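Local coordinates for abietadiene synthase, chloroplastic (Abies grandis, PDB 3S9V), which belongs to the plant terpene synthases, mainly helical enzymes that combine a terpene synthase N-terminal domain with a metal-binding domain, at residues Ala233-Val238 with Lys245-Phe250; Thr59-Arg64 with Ser205-Gln210; Ser223-Phe228 with Trp311-Pro316; Pro74-Thr79 with Phe253-Phe258. One frame throughout, in Å; residues are numbered along the deposited sequence.

Contact 1 (Ala233-Val238 with Lys245-Phe250); sequences ASTAAV and KKCLDF
Cys247 comes first along Lys245-Phe250 to meet the facing helix, and it touches both Thr235 and Val238. Its CB lies 3.5 Å from Thr235 CG2, a methylene against a methyl. Thr235 CG2 also sits 3.6 Å from Cys247 O, so the methyl packs against side chain and backbone together. SG of Cys247 takes the other direction. With chi1 at -72° it lies beside its backbone N and turns to Val238. Cys247 SG is 3.8 Å from Val238 CG1. Cys247 SG also passes 3.9 Å from Thr235 O. Phe239, further along the first helix, touches Cys247 as well.

The two helices, 232-242 and 245-258, follow each other through a very short link and run antiparallel at 147°. They form an alpha-alpha hairpin, consistent with the helical-hairpin clan of the terpene synthase N-terminal domain. The segment axes come within 9.0 Å. Thr235 and Cys247 face each other where the backbones are nearest, their CA atoms 5.8 Å apart.

One turn beyond Cys247, Phe250 closes the row. Its ring leaves with CG anti to the backbone N (chi1 174°), and the Phe250 and Thr235 side chains cross at about a right angle. Phe250 CD1 approaches Thr235 OG1 to 3.9 Å, obliquely to the ring. That hydroxyl is buried, but its polar needs are met elsewhere: it hydrogen-bonds Ser231 O and Phe228 N. Asp225 and Ser227, in the loop before the hairpin, also touch the Phe250 side chain.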
# COMPACT_ATOMS: atom_id res chain seq x y z
N ALA A 233 -25.88 -14.23 12.53
CA ALA A 233 -26.19 -15.24 13.53
C ALA A 233 -26.36 -14.57 14.90
O ALA A 233 -27.24 -14.92 15.67
CB ALA A 233 -25.07 -16.29 13.59
N SER A 234 -25.50 -13.60 15.18
CA SER A 234 -25.56 -12.89 16.45
C SER A 234 -26.87 -12.12 16.55
O SER A 234 -27.52 -12.11 17.60
CB SER A 234 -24.37 -11.93 16.55
OG SER A 234 -24.12 -11.58 17.90
N THR A 235 -27.26 -11.49 15.46
CA THR A 235 -28.50 -10.72 15.42
C THR A 235 -29.71 -11.64 15.51
O THR A 235 -30.71 -11.29 16.14
CB THR A 235 -28.59 -9.92 14.13
OG1 THR A 235 -27.47 -9.03 14.05
CG2 THR A 235 -29.89 -9.11 14.09
N ALA A 236 -29.62 -12.81 14.88
CA ALA A 236 -30.71 -13.78 14.90
C ALA A 236 -30.94 -14.26 16.33
O ALA A 236 -32.08 -14.36 16.79
CB ALA A 236 -30.37 -14.97 13.99
N ALA A 237 -29.85 -14.56 17.03
CA ALA A 237 -29.93 -15.01 18.41
C ALA A 237 -30.58 -13.92 19.26
O ALA A 237 -31.49 -14.20 20.04
CB ALA A 237 -28.55 -15.33 18.94
N VAL A 238 -30.11 -12.68 19.13
CA VAL A 238 -30.69 -11.59 19.91
C VAL A 238 -32.18 -11.45 19.63
O VAL A 238 -32.96 -11.20 20.54
CB VAL A 238 -30.03 -10.22 19.60
CG1 VAL A 238 -30.76 -9.11 20.38
CG2 VAL A 238 -28.56 -10.24 19.97
N LYS A 245 -37.46 -5.78 16.97
CA LYS A 245 -37.75 -5.62 15.55
C LYS A 245 -36.63 -5.11 14.64
O LYS A 245 -36.54 -5.53 13.49
CB LYS A 245 -39.01 -4.77 15.39
CG LYS A 245 -40.24 -5.42 16.04
CD LYS A 245 -41.36 -4.43 16.33
CE LYS A 245 -42.51 -5.12 17.05
NZ LYS A 245 -43.57 -4.16 17.48
N LYS A 246 -35.77 -4.22 15.13
CA LYS A 246 -34.69 -3.75 14.28
C LYS A 246 -33.79 -4.93 13.88
O LYS A 246 -33.24 -4.94 12.78
CB LYS A 246 -33.87 -2.65 14.98
CG LYS A 246 -34.64 -1.34 15.10
CD LYS A 246 -33.71 -0.14 15.19
CE LYS A 246 -32.90 0.02 13.91
NZ LYS A 246 -32.02 1.21 13.96
N CYS A 247 -33.66 -5.91 14.76
CA CYS A 247 -32.87 -7.10 14.44
C CYS A 247 -33.45 -7.70 13.16
O CYS A 247 -32.73 -8.07 12.23
CB CYS A 247 -32.95 -8.14 15.56
SG CYS A 247 -32.06 -7.74 17.08
N LEU A 248 -34.78 -7.80 13.12
CA LEU A 248 -35.46 -8.37 11.97
C LEU A 248 -35.24 -7.52 10.72
O LEU A 248 -35.06 -8.05 9.63
CB LEU A 248 -36.96 -8.49 12.25
CG LEU A 248 -37.67 -9.63 11.51
CD1 LEU A 248 -37.09 -10.97 11.96
CD2 LEU A 248 -39.17 -9.57 11.77
N ASP A 249 -35.23 -6.19 10.88
CA ASP A 249 -35.00 -5.31 9.75
C ASP A 249 -33.62 -5.57 9.14
O ASP A 249 -33.46 -5.53 7.92
CB ASP A 249 -35.10 -3.84 10.17
CG ASP A 249 -36.47 -3.47 10.70
OD1 ASP A 249 -37.47 -4.06 10.25
OD2 ASP A 249 -36.55 -2.58 11.57
N PHE A 250 -32.63 -5.84 10.00
CA PHE A 250 -31.28 -6.12 9.51
C PHE A 250 -31.22 -7.43 8.75
O PHE A 250 -30.53 -7.54 7.74
CB PHE A 250 -30.26 -6.15 10.66
CG PHE A 250 -28.88 -6.57 10.22
CD1 PHE A 250 -28.40 -7.85 10.48
CD2 PHE A 250 -28.08 -5.69 9.48
CE1 PHE A 250 -27.14 -8.25 10.03
CE2 PHE A 250 -26.82 -6.09 9.02
CZ PHE A 250 -26.35 -7.37 9.29

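Contact 2 (Thr59-Arg64 with Ser205-Gln210); sequences TAWVAR and SLEGLQ
Glu207 reaches Trp61 first through CB, which sits over one face of the indole. CB is 3.9 Å from the centroid of the six-membered ring and only 6° off its normal, a CH-pi contact. CG comes next. Glu207 CG is 4.1 Å from Trp61 CE2, over the side of the ring next to the pyrrole. The glutamate holds CG between its backbone N and carbonyl carbon (chi1 70°), and the chain then bends at chi2. The bend keeps the aliphatic part on the indole and lifts the carboxylate away from the ring face, its plane steeply inclined to the ring. At the tip, OE2 hydrogen-bonds Tyr57 OH and makes a salt bridge with Lys450. Tyr57 in turn stacks edge-to-face on Trp61, so it contacts both partners.

The contact joins two parts far apart in sequence. Trp61 belongs to helix 56-62. Glu207 lies in a short 3-10 turn, 206-208, within the loop between helix 192-197 and helix 215-219. Both residues are buried.

Gln210 adds a second touch just beyond the turn. Its NE2 is 3.5 Å from Trp61 CH2 and 3.6 Å from Trp61 CZ3, in an oblique approach. The amide is fixed by its own segment: Gln210 NE2 donates to Glu207 O at 2.8 Å and 175°, almost straight, with the acceptor in the amide plane. The indole is covered from its opposite face too. There Arg64 CZ lies 3.7 Å above the Trp61 plane, toward the rim. The Arg64 guanidinium is paired with Glu161, and Glu161 also touches Trp61.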
# COMPACT_ATOMS: atom_id res chain seq x y z
N THR A 59 -26.38 -18.84 8.15
CA THR A 59 -27.65 -19.13 7.52
C THR A 59 -28.43 -20.09 8.41
O THR A 59 -29.64 -19.95 8.57
CB THR A 59 -27.44 -19.75 6.14
OG1 THR A 59 -26.68 -18.82 5.35
CG2 THR A 59 -28.76 -20.03 5.46
N ALA A 60 -27.72 -21.04 9.00
CA ALA A 60 -28.35 -22.01 9.89
C ALA A 60 -29.00 -21.29 11.08
O ALA A 60 -30.07 -21.68 11.54
CB ALA A 60 -27.32 -23.01 10.38
N TRP A 61 -28.36 -20.23 11.57
CA TRP A 61 -28.91 -19.49 12.69
C TRP A 61 -30.13 -18.67 12.30
O TRP A 61 -31.10 -18.58 13.05
CB TRP A 61 -27.85 -18.59 13.34
CG TRP A 61 -27.02 -19.33 14.35
CD1 TRP A 61 -25.84 -19.98 14.14
CD2 TRP A 61 -27.37 -19.56 15.73
NE1 TRP A 61 -25.44 -20.61 15.30
CE2 TRP A 61 -26.35 -20.37 16.29
CE3 TRP A 61 -28.44 -19.16 16.55
CZ2 TRP A 61 -26.37 -20.79 17.62
CZ3 TRP A 61 -28.46 -19.59 17.89
CH2 TRP A 61 -27.44 -20.39 18.40
N VAL A 62 -30.09 -18.07 11.11
CA VAL A 62 -31.24 -17.31 10.65
C VAL A 62 -32.42 -18.28 10.47
O VAL A 62 -33.55 -17.96 10.81
CB VAL A 62 -30.92 -16.60 9.31
CG1 VAL A 62 -32.18 -15.99 8.73
CG2 VAL A 62 -29.88 -15.50 9.55
N ALA A 63 -32.14 -19.47 9.95
CA ALA A 63 -33.15 -20.50 9.70
C ALA A 63 -33.85 -20.98 10.96
O ALA A 63 -34.90 -21.61 10.90
CB ALA A 63 -32.51 -21.68 8.99
N ARG A 64 -33.27 -20.68 12.12
CA ARG A 64 -33.86 -21.09 13.38
C ARG A 64 -35.04 -20.23 13.81
O ARG A 64 -35.95 -20.71 14.50
CB ARG A 64 -32.83 -21.05 14.50
CG ARG A 64 -31.79 -22.13 14.47
CD ARG A 64 -31.19 -22.22 15.85
NE ARG A 64 -29.94 -22.97 15.88
CZ ARG A 64 -29.30 -23.27 17.00
NH1 ARG A 64 -29.80 -22.88 18.17
NH2 ARG A 64 -28.16 -23.94 16.95
N SER A 205 -20.31 -12.41 18.44
CA SER A 205 -20.69 -13.79 18.68
C SER A 205 -21.62 -14.01 19.88
O SER A 205 -21.40 -14.90 20.70
CB SER A 205 -19.44 -14.67 18.80
OG SER A 205 -18.31 -13.92 19.18
N LEU A 206 -22.66 -13.19 19.96
CA LEU A 206 -23.64 -13.28 21.04
C LEU A 206 -24.39 -14.61 21.04
O LEU A 206 -24.93 -15.02 22.07
CB LEU A 206 -24.63 -12.13 20.95
CG LEU A 206 -24.11 -10.77 21.41
CD1 LEU A 206 -25.05 -9.66 20.98
CD2 LEU A 206 -23.96 -10.79 22.92
N GLU A 207 -24.45 -15.28 19.89
CA GLU A 207 -25.15 -16.55 19.81
C GLU A 207 -24.48 -17.58 20.74
O GLU A 207 -25.09 -18.60 21.09
CB GLU A 207 -25.20 -17.07 18.37
CG GLU A 207 -23.87 -17.54 17.80
CD GLU A 207 -23.10 -16.45 17.07
OE1 GLU A 207 -23.30 -15.26 17.40
OE2 GLU A 207 -22.28 -16.80 16.19
N GLY A 208 -23.25 -17.30 21.14
CA GLY A 208 -22.54 -18.21 22.03
C GLY A 208 -22.43 -17.70 23.46
O GLY A 208 -21.71 -18.29 24.27
N LEU A 209 -23.14 -16.62 23.78
CA LEU A 209 -23.10 -16.04 25.12
C LEU A 209 -24.51 -15.87 25.68
O LEU A 209 -24.71 -15.19 26.68
CB LEU A 209 -22.41 -14.67 25.06
CG LEU A 209 -21.04 -14.65 24.41
CD1 LEU A 209 -20.68 -13.22 24.06
CD2 LEU A 209 -20.00 -15.27 25.35
N GLN A 210 -25.48 -16.49 25.02
CA GLN A 210 -26.88 -16.41 25.41
C GLN A 210 -27.23 -16.80 26.84
O GLN A 210 -28.29 -16.44 27.34
CB GLN A 210 -27.72 -17.27 24.48
CG GLN A 210 -27.60 -16.93 23.02
CD GLN A 210 -28.50 -17.80 22.18
OE1 GLN A 210 -29.72 -17.72 22.28
NE2 GLN A 210 -27.90 -18.64 21.34

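Contact 3 (Ser223-Phe228 with Trp311-Pro316); sequences SKDGSF and WARENP
Asp225 OD2 accepts hydrogen bonds from both terminal nitrogens of Arg313, in a salt bridge between two loops. The bond from Arg313 NH2 to Asp225 OD2 is the better one, 2.9 Å long though bent, and it uses the anti lone pair of OD2. The bond from Arg313 NH1 to Asp225 OD2 is weak, at 3.2 Å. Both nitrogens therefore share one oxygen, and the carboxylate and guanidinium planes are 67° apart instead of lying flat together. OD2 also stands 25° out of the guanidinium plane. The arginine bends at chi2 (92°), which turns its end toward the aspartate. Its side chain also touches Pro267, and its guanidinium end touches Phe253.

The other oxygen, OD1, serves its own loop. Asp225 OD1 accepts from Ser227 N at 2.9 Å, closing an Asx turn. This overlaps a type I beta turn from Ser223 to Gly226, of which Asp225 is the third residue. The two loops, one before helix 232-242 and one before helix 320-332, meet at the surface of the protein.

Water supplies a further link between the backbones. Glu314 O accepts from two waters, water 1 and water 2, the latter at 2.8 Å. Water 1 accepts in turn from Lys224 N at 3.1 Å. Water 2 makes only a weak bond to Asp225 N. Outside this, Lys224 bends at chi3 and chi4 and lays CE 3.7 Å from Glu314 CB, the chains crossing at an oblique angle. Lys224 NZ and Glu314 OE2 stay 5.5 Å apart, too far for a salt bridge. Glu314 OE1 hydrogen-bonds His303 instead.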
# COMPACT_ATOMS: atom_id res chain seq x y z
N SER A 223 -26.53 -1.92 16.58
CA SER A 223 -26.02 -1.08 15.49
C SER A 223 -27.13 -0.21 14.92
O SER A 223 -28.30 -0.47 15.15
CB SER A 223 -25.43 -1.95 14.38
OG SER A 223 -24.53 -2.91 14.90
N LYS A 224 -26.76 0.82 14.16
CA LYS A 224 -27.75 1.70 13.56
C LYS A 224 -28.68 0.92 12.63
O LYS A 224 -29.87 1.21 12.57
CB LYS A 224 -27.07 2.83 12.80
CG LYS A 224 -26.47 3.91 13.69
CD LYS A 224 -25.70 4.98 12.90
CE LYS A 224 -26.39 5.31 11.57
NZ LYS A 224 -27.86 5.54 11.70
N ASP A 225 -28.13 -0.05 11.90
CA ASP A 225 -28.93 -0.86 10.98
C ASP A 225 -29.59 -2.04 11.70
O ASP A 225 -30.11 -2.96 11.07
CB ASP A 225 -28.08 -1.37 9.81
CG ASP A 225 -26.97 -2.32 10.24
OD1 ASP A 225 -27.05 -2.88 11.35
OD2 ASP A 225 -26.03 -2.53 9.45
N GLY A 226 -29.55 -2.02 13.03
CA GLY A 226 -30.19 -3.08 13.79
C GLY A 226 -29.38 -4.34 14.04
O GLY A 226 -29.82 -5.23 14.76
N SER A 227 -28.18 -4.42 13.47
CA SER A 227 -27.37 -5.61 13.66
C SER A 227 -26.56 -5.51 14.93
O SER A 227 -26.49 -4.45 15.56
CB SER A 227 -26.39 -5.80 12.51
OG SER A 227 -25.17 -5.12 12.78
N PHE A 228 -25.95 -6.62 15.31
CA PHE A 228 -25.07 -6.65 16.46
C PHE A 228 -23.71 -6.98 15.84
O PHE A 228 -23.44 -8.11 15.43
CB PHE A 228 -25.57 -7.69 17.46
CG PHE A 228 -26.66 -7.16 18.35
CD1 PHE A 228 -26.36 -6.49 19.53
CD2 PHE A 228 -28.00 -7.23 17.95
CE1 PHE A 228 -27.35 -5.89 20.30
CE2 PHE A 228 -29.01 -6.63 18.71
CZ PHE A 228 -28.68 -5.96 19.89
N TRP A 311 -15.70 -1.64 8.72
CA TRP A 311 -15.75 -2.26 7.41
C TRP A 311 -17.05 -1.92 6.69
O TRP A 311 -17.14 -2.04 5.47
CB TRP A 311 -15.60 -3.77 7.55
CG TRP A 311 -16.47 -4.36 8.62
CD1 TRP A 311 -17.74 -4.85 8.46
CD2 TRP A 311 -16.15 -4.51 10.00
NE1 TRP A 311 -18.22 -5.30 9.67
CE2 TRP A 311 -17.27 -5.10 10.63
CE3 TRP A 311 -15.02 -4.20 10.78
CZ2 TRP A 311 -17.29 -5.39 12.01
CZ3 TRP A 311 -15.04 -4.49 12.14
CH2 TRP A 311 -16.17 -5.08 12.74
N ALA A 312 -18.04 -1.48 7.46
CA ALA A 312 -19.35 -1.12 6.92
C ALA A 312 -19.71 0.30 7.31
O ALA A 312 -19.32 0.78 8.37
CB ALA A 312 -20.41 -2.07 7.44
N ARG A 313 -20.48 0.95 6.43
CA ARG A 313 -20.94 2.32 6.67
C ARG A 313 -21.56 2.37 8.06
O ARG A 313 -22.28 1.47 8.46
CB ARG A 313 -21.98 2.70 5.61
CG ARG A 313 -23.10 1.67 5.43
CD ARG A 313 -24.31 1.97 6.33
NE ARG A 313 -25.31 0.90 6.30
CZ ARG A 313 -25.23 -0.23 7.02
NH1 ARG A 313 -24.19 -0.45 7.82
NH2 ARG A 313 -26.18 -1.14 6.93
N GLU A 314 -21.26 3.43 8.80
CA GLU A 314 -21.79 3.62 10.15
C GLU A 314 -21.65 2.36 11.00
O GLU A 314 -22.60 1.93 11.63
CB GLU A 314 -23.27 4.03 10.10
CG GLU A 314 -23.82 4.40 8.71
CD GLU A 314 -23.23 5.68 8.13
OE1 GLU A 314 -22.01 5.71 7.83
OE2 GLU A 314 -23.98 6.66 7.96
N ASN A 315 -20.46 1.77 11.00
CA ASN A 315 -20.21 0.57 11.79
C ASN A 315 -20.25 0.92 13.28
O ASN A 315 -19.85 2.01 13.68
CB ASN A 315 -18.84 -0.02 11.43
CG ASN A 315 -18.78 -1.52 11.65
OD1 ASN A 315 -19.52 -2.28 11.03
ND2 ASN A 315 -17.88 -1.96 12.53
N PRO A 316 -20.73 0.00 14.12
CA PRO A 316 -20.81 0.24 15.57
C PRO A 316 -19.44 0.59 16.16
O PRO A 316 -19.33 1.40 17.07
CB PRO A 316 -21.33 -1.08 16.12
CG PRO A 316 -22.09 -1.66 14.97
CD PRO A 316 -21.23 -1.34 13.78
O HOH W 1 -23.69 1.41 14.30
O HOH W 2 -24.82 0.21 11.32
O HOH W 3 -22.89 -1.95 10.87

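Contact 4 (Pro74-Thr79 with Phe253-Phe258); sequences PHFPET and FVLKKF
The Phe76 ring is sandwiched between Leu255 from the other segment and His75 from its own. Leu255 CD1 lies over one face, 3.6 Å from the ring centroid and 23° off the normal, a CH-pi contact. Leu255 CD1 is displaced toward the rim, and its closest ring atom is Phe76 CD2 at 3.4 Å. On the opposite face, His75 CD2 stands 3.5 Å above the Phe76 plane. The histidine ring meets Phe76 with its edge: Phe76 CE1 lies in the imidazole plane.

Leu255 has CG anti to its carbonyl carbon (chi1 -75°), which points CG at the other segment. CD1 does most of the work. Besides the phenyl face, Leu255 CD1 meets Glu78 OE2 at 3.9 Å, the glutamate coming from the opposite direction with its chain bent at chi2. Leu255 CD2 touches more lightly, 4.3 Å from Thr79 CG2. One leucine thus sits among three side chains of Pro74-Thr79.

The backbone on the phenylalanine side is held where helix 77-85 begins. Phe76 O accepts twice from Thr79: from its N at 2.9 Å and from its OG1 at 2.7 Å. The hydroxyl lies in the carbonyl plane.

The contact brings the first turn of helix 77-85 and the residues leading into it against the C-terminal part of helix 245-258. Asn252 of that same helix also touches Phe76. Helix 56-62 packs against this corner as a third element, with Val62 on Phe76 and both Thr59 and Val62 on Thr79.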
# COMPACT_ATOMS: atom_id res chain seq x y z
N PRO A 74 -40.43 -22.11 9.79
CA PRO A 74 -39.33 -21.18 10.03
C PRO A 74 -39.85 -19.85 9.51
O PRO A 74 -40.71 -19.82 8.63
CB PRO A 74 -38.21 -21.73 9.13
CG PRO A 74 -38.54 -23.19 9.02
CD PRO A 74 -40.03 -23.17 8.85
N HIS A 75 -39.37 -18.75 10.08
CA HIS A 75 -39.82 -17.44 9.62
C HIS A 75 -39.27 -17.18 8.22
O HIS A 75 -39.89 -16.48 7.42
CB HIS A 75 -39.33 -16.35 10.58
CG HIS A 75 -39.82 -14.98 10.24
ND1 HIS A 75 -41.15 -14.62 10.31
CD2 HIS A 75 -39.15 -13.87 9.83
CE1 HIS A 75 -41.28 -13.35 9.96
NE2 HIS A 75 -40.08 -12.88 9.67
N PHE A 76 -38.10 -17.75 7.93
CA PHE A 76 -37.46 -17.62 6.62
C PHE A 76 -37.29 -19.01 6.00
O PHE A 76 -36.18 -19.54 5.95
CB PHE A 76 -36.08 -16.98 6.74
CG PHE A 76 -36.09 -15.59 7.31
CD1 PHE A 76 -35.55 -15.34 8.57
CD2 PHE A 76 -36.60 -14.53 6.57
CE1 PHE A 76 -35.52 -14.04 9.09
CE2 PHE A 76 -36.58 -13.23 7.08
CZ PHE A 76 -36.04 -12.98 8.34
N PRO A 77 -38.38 -19.61 5.50
CA PRO A 77 -38.36 -20.95 4.89
C PRO A 77 -37.27 -21.17 3.84
O PRO A 77 -36.75 -22.28 3.69
CB PRO A 77 -39.76 -21.08 4.28
CG PRO A 77 -40.59 -20.20 5.14
CD PRO A 77 -39.71 -18.99 5.33
N GLU A 78 -36.94 -20.12 3.11
CA GLU A 78 -35.92 -20.21 2.07
C GLU A 78 -34.54 -20.58 2.64
O GLU A 78 -33.76 -21.26 1.98
CB GLU A 78 -35.86 -18.89 1.29
CG GLU A 78 -35.17 -17.74 2.04
CD GLU A 78 -36.14 -16.76 2.70
OE1 GLU A 78 -37.18 -17.19 3.27
OE2 GLU A 78 -35.84 -15.54 2.66
N THR A 79 -34.23 -20.13 3.85
CA THR A 79 -32.94 -20.45 4.43
C THR A 79 -32.86 -21.92 4.81
O THR A 79 -31.82 -22.55 4.67
CB THR A 79 -32.62 -19.56 5.65
OG1 THR A 79 -33.56 -19.80 6.70
CG2 THR A 79 -32.66 -18.09 5.24
N PHE A 253 -32.86 -6.98 5.46
CA PHE A 253 -31.92 -6.20 4.65
C PHE A 253 -30.83 -7.08 4.06
O PHE A 253 -30.45 -6.93 2.90
CB PHE A 253 -31.32 -5.07 5.50
CG PHE A 253 -30.07 -4.46 4.92
CD1 PHE A 253 -28.82 -4.93 5.29
CD2 PHE A 253 -30.15 -3.39 4.03
CE1 PHE A 253 -27.65 -4.36 4.78
CE2 PHE A 253 -28.99 -2.81 3.52
CZ PHE A 253 -27.73 -3.30 3.89
N VAL A 254 -30.31 -8.02 4.85
CA VAL A 254 -29.28 -8.92 4.36
C VAL A 254 -29.89 -9.85 3.31
O VAL A 254 -29.29 -10.10 2.27
CB VAL A 254 -28.67 -9.76 5.49
CG1 VAL A 254 -27.80 -10.86 4.91
CG2 VAL A 254 -27.85 -8.87 6.41
N LEU A 255 -31.08 -10.37 3.60
CA LEU A 255 -31.75 -11.28 2.68
C LEU A 255 -32.22 -10.58 1.41
O LEU A 255 -32.50 -11.24 0.40
CB LEU A 255 -32.93 -11.96 3.37
CG LEU A 255 -32.50 -13.06 4.35
CD1 LEU A 255 -33.68 -13.54 5.15
CD2 LEU A 255 -31.87 -14.20 3.56
N LYS A 256 -32.32 -9.26 1.46
CA LYS A 256 -32.73 -8.51 0.28
C LYS A 256 -31.61 -8.65 -0.74
O LYS A 256 -31.86 -8.78 -1.94
CB LYS A 256 -32.95 -7.03 0.63
CG LYS A 256 -33.28 -6.15 -0.57
CD LYS A 256 -33.66 -4.74 -0.16
CE LYS A 256 -32.52 -4.02 0.56
NZ LYS A 256 -31.34 -3.79 -0.31
N LYS A 257 -30.38 -8.65 -0.25
CA LYS A 257 -29.20 -8.78 -1.09
C LYS A 257 -28.92 -10.23 -1.51
O LYS A 257 -28.66 -10.50 -2.69
CB LYS A 257 -27.97 -8.22 -0.34
CG LYS A 257 -26.76 -7.84 -1.22
CD LYS A 257 -26.19 -9.01 -1.99
CE LYS A 257 -24.91 -8.63 -2.74
NZ LYS A 257 -25.12 -7.52 -3.71
N PHE A 258 -29.00 -11.17 -0.58
CA PHE A 258 -28.69 -12.56 -0.91
C PHE A 258 -29.85 -13.53 -1.13
O PHE A 258 -29.62 -14.71 -1.39
CB PHE A 258 -27.74 -13.13 0.15
CG PHE A 258 -26.51 -12.30 0.35
CD1 PHE A 258 -26.44 -11.39 1.39
CD2 PHE A 258 -25.43 -12.42 -0.52
CE1 PHE A 258 -25.30 -10.60 1.57
CE2 PHE A 258 -24.30 -11.64 -0.35
CZ PHE A 258 -24.23 -10.73 0.70

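Overall arrangement
The four contacts lie together, 27 to 37 Å between their centres and the centre of the chain, and on the same side of it. Contacts 1 and 2 are closest, about 10 Å between centres; Ser234 OG probably hydrogen-bonds Leu206 N, and Val238 packs on Leu206. Contacts 1 and 3 are about 12 Å apart between centres and joined by a probable bond from Lys246 NZ to Lys224 O. Contacts 1 and 4 share helix 245-258, and Leu248 packs on His75 between them. Contacts 2 and 4, with centres about 15 Å apart, meet where Ala63 packs on Thr79. The centres of contacts 3 and 4 are about 19 Å apart.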